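Local atomic coordinates of 2-Cys Peroxiredoxin (Plasmodium vivax SaI-1, PDB entry 2I81), a protein that probably reduces hydrogen peroxide and other hydroperoxides as a thiol-dependent peroxidase of the typical 2-Cys peroxiredoxin family. Residues 158-161 and 162-166. Numbering follows the deposited sequence.
Sequences LVNN and LAIGR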
ATOM      1  N   LEU A 158       4.781 -15.578 -34.452  1.00 23.44           N
ATOM      2  CA  LEU A 158       5.063 -17.006 -34.451  1.00 24.53           C
ATOM      3  C   LEU A 158       6.189 -17.276 -33.471  1.00 24.38           C
ATOM      4  O   LEU A 158       7.276 -16.717 -33.602  1.00 26.03           O
ATOM      5  CB  LEU A 158       5.441 -17.479 -35.860  1.00 25.89           C
ATOM      6  CG  LEU A 158       5.636 -18.978 -36.123  1.00 29.11           C
ATOM      7  CD1 LEU A 158       5.230 -19.325 -37.545  1.00 31.81           C
ATOM      8  CD2 LEU A 158       7.069 -19.432 -35.850  1.00 28.25           C
ATOM      9  N   VAL A 159       5.926 -18.128 -32.484  1.00 24.16           N
ATOM     10  CA  VAL A 159       6.938 -18.483 -31.495  1.00 22.06           C
ATOM     11  C   VAL A 159       7.157 -19.995 -31.467  1.00 23.57           C
ATOM     12  O   VAL A 159       6.235 -20.761 -31.175  1.00 24.69           O
ATOM     13  CB  VAL A 159       6.580 -17.968 -30.072  1.00 21.09           C
ATOM     14  CG1 VAL A 159       7.764 -18.131 -29.134  1.00 15.89           C
ATOM     15  CG2 VAL A 159       6.142 -16.508 -30.107  1.00 16.24           C
ATOM     16  N   ASN A 160       8.379 -20.410 -31.790  1.00 24.31           N
ATOM     17  CA  ASN A 160       8.788 -21.807 -31.684  1.00 25.01           C
ATOM     18  C   ASN A 160       9.713 -22.002 -30.492  1.00 26.33           C
ATOM     19  O   ASN A 160      10.418 -21.073 -30.086  1.00 27.48           O
ATOM     20  CB  ASN A 160       9.503 -22.264 -32.961  1.00 25.88           C
ATOM     21  CG  ASN A 160       8.546 -22.544 -34.111  1.00 23.73           C
ATOM     22  OD1 ASN A 160       7.340 -22.318 -34.008  1.00 25.45           O
ATOM     23  ND2 ASN A 160       9.088 -23.040 -35.217  1.00 24.63           N
ATOM     24  N   ASN A 161       9.710 -23.210 -29.934  1.00 27.57           N
ATOM     25  CA  ASN A 161      10.684 -23.576 -28.912  1.00 28.60           C
ATOM     26  C   ASN A 161      12.066 -23.732 -29.551  1.00 30.05           C
ATOM     27  O   ASN A 161      12.179 -23.853 -30.773  1.00 31.18           O
ATOM     28  CB  ASN A 161      10.261 -24.857 -28.188  1.00 28.00           C
ATOM     29  CG  ASN A 161      10.758 -24.912 -26.749  1.00 25.62           C
ATOM     30  OD1 ASN A 161      11.508 -24.044 -26.297  1.00 26.43           O
ATOM     31  ND2 ASN A 161      10.336 -25.939 -26.021  1.00 12.91           N
ATOM     32  N   LEU A 162      13.107 -23.732 -28.720  1.00 31.41           N
ATOM     33  CA  LEU A 162      14.502 -23.701 -29.183  1.00 32.82           C
ATOM     34  C   LEU A 162      14.905 -24.769 -30.206  1.00 33.00           C
ATOM     35  O   LEU A 162      15.790 -24.533 -31.032  1.00 34.30           O
ATOM     36  CB  LEU A 162      15.464 -23.735 -27.986  1.00 33.04           C
ATOM     37  CG  LEU A 162      15.920 -22.405 -27.368  1.00 34.07           C
ATOM     38  CD1 LEU A 162      14.783 -21.667 -26.668  1.00 36.38           C
ATOM     39  CD2 LEU A 162      17.066 -22.646 -26.395  1.00 36.22           C
ATOM     40  N   ALA A 163      14.263 -25.934 -30.154  1.00 34.05           N
ATOM     41  CA  ALA A 163      14.644 -27.055 -31.018  1.00 32.91           C
ATOM     42  C   ALA A 163      13.999 -27.042 -32.410  1.00 33.39           C
ATOM     43  O   ALA A 163      14.419 -27.795 -33.293  1.00 33.81           O
ATOM     44  CB  ALA A 163      14.362 -28.381 -30.315  1.00 33.31           C
ATOM     45  N   ILE A 164      12.998 -26.187 -32.610  1.00 32.15           N
ATOM     46  CA  ILE A 164      12.175 -26.244 -33.826  1.00 31.66           C
ATOM     47  C   ILE A 164      12.438 -25.079 -34.786  1.00 32.07           C
ATOM     48  O   ILE A 164      12.090 -23.932 -34.491  1.00 30.02           O
ATOM     49  CB  ILE A 164      10.655 -26.320 -33.483  1.00 31.84           C
ATOM     50  CG1 ILE A 164      10.382 -27.321 -32.345  1.00 31.32           C
ATOM     51  CG2 ILE A 164       9.818 -26.622 -34.730  1.00 30.07           C
ATOM     52  CD1 ILE A 164      10.886 -28.751 -32.585  1.00 30.43           C
ATOM     53  N   GLY A 165      13.048 -25.380 -35.930  1.00 32.59           N
ATOM     54  CA  GLY A 165      13.323 -24.370 -36.954  1.00 32.03           C
ATOM     55  C   GLY A 165      12.064 -23.953 -37.690  1.00 33.33           C
ATOM     56  O   GLY A 165      11.108 -24.731 -37.775  1.00 32.81           O
ATOM     57  N   ARG A 166      12.048 -22.734 -38.224  1.00 34.52           N
ATOM     58  CA  ARG A 166      10.854 -22.262 -38.933  1.00 35.32           C
ATOM     59  C   ARG A 166      10.956 -22.251 -40.460  1.00 34.61           C
ATOM     60  O   ARG A 166      12.022 -22.489 -41.037  1.00 35.34           O
ATOM     61  CB  ARG A 166      10.343 -20.910 -38.403  1.00 35.43           C
ATOM     62  CG  ARG A 166      11.398 -19.873 -38.067  1.00 39.15           C
ATOM     63  CD  ARG A 166      11.501 -19.703 -36.563  1.00 38.17           C
ATOM     64  NE  ARG A 166      11.603 -18.296 -36.183  1.00 37.90           N
ATOM     65  CZ  ARG A 166      12.739 -17.663 -35.905  1.00 36.62           C
ATOM     66  NH1 ARG A 166      12.711 -16.381 -35.571  1.00 32.29           N
ATOM     67  NH2 ARG A 166      13.901 -18.301 -35.955  1.00 31.90           N
TER
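The side-chain amide of Asn160 is sandwiched between Ile164 CG2, over one face and 3.7 Å from ND2, and Leu158 CD2, over the other and 3.4 Å from OD1. From the Leu158 side, Arg166 CB reaches the ND2 end obliquely at 4.0 Å. At the amide's edge ND2 donates to Ile164 O (3.2 Å, 156° at the hydrogen); the acceptor stays nearly in the amide plane, whereas ND2 stands well above the carbonyl plane of Ile164. OD1 is hydrogen-bonded to His156 ND1 of the second subunit; the two bonds should fix the rotation of this buried amide. A type I turn from Asn161 to Ile164 reverses the chain, closed by the hydrogen bond from Ile164 N to Asn161 O, 3.1 Å. With CG anti to the backbone N (chi1 -151°), Asn161 brings OD1 within 2.9 Å of Leu162 N, which approaches almost side-on (96° at OD1) and above the side-chain carbonyl plane; Asn161 ND2 bonds Gln155 OE1 of the second subunit. Arg166 probably corresponds to the arginine lining the peroxidatic pocket in typical 2-Cys peroxiredoxins; its bent chain carries the guanidinium to a salt bridge with Glu71 of helix 67-77 and a cation-pi contact with Phe145. The turn links strand 154-160, paired antiparallel with strand 140-148 and a second-subunit strand, to helix 168-184.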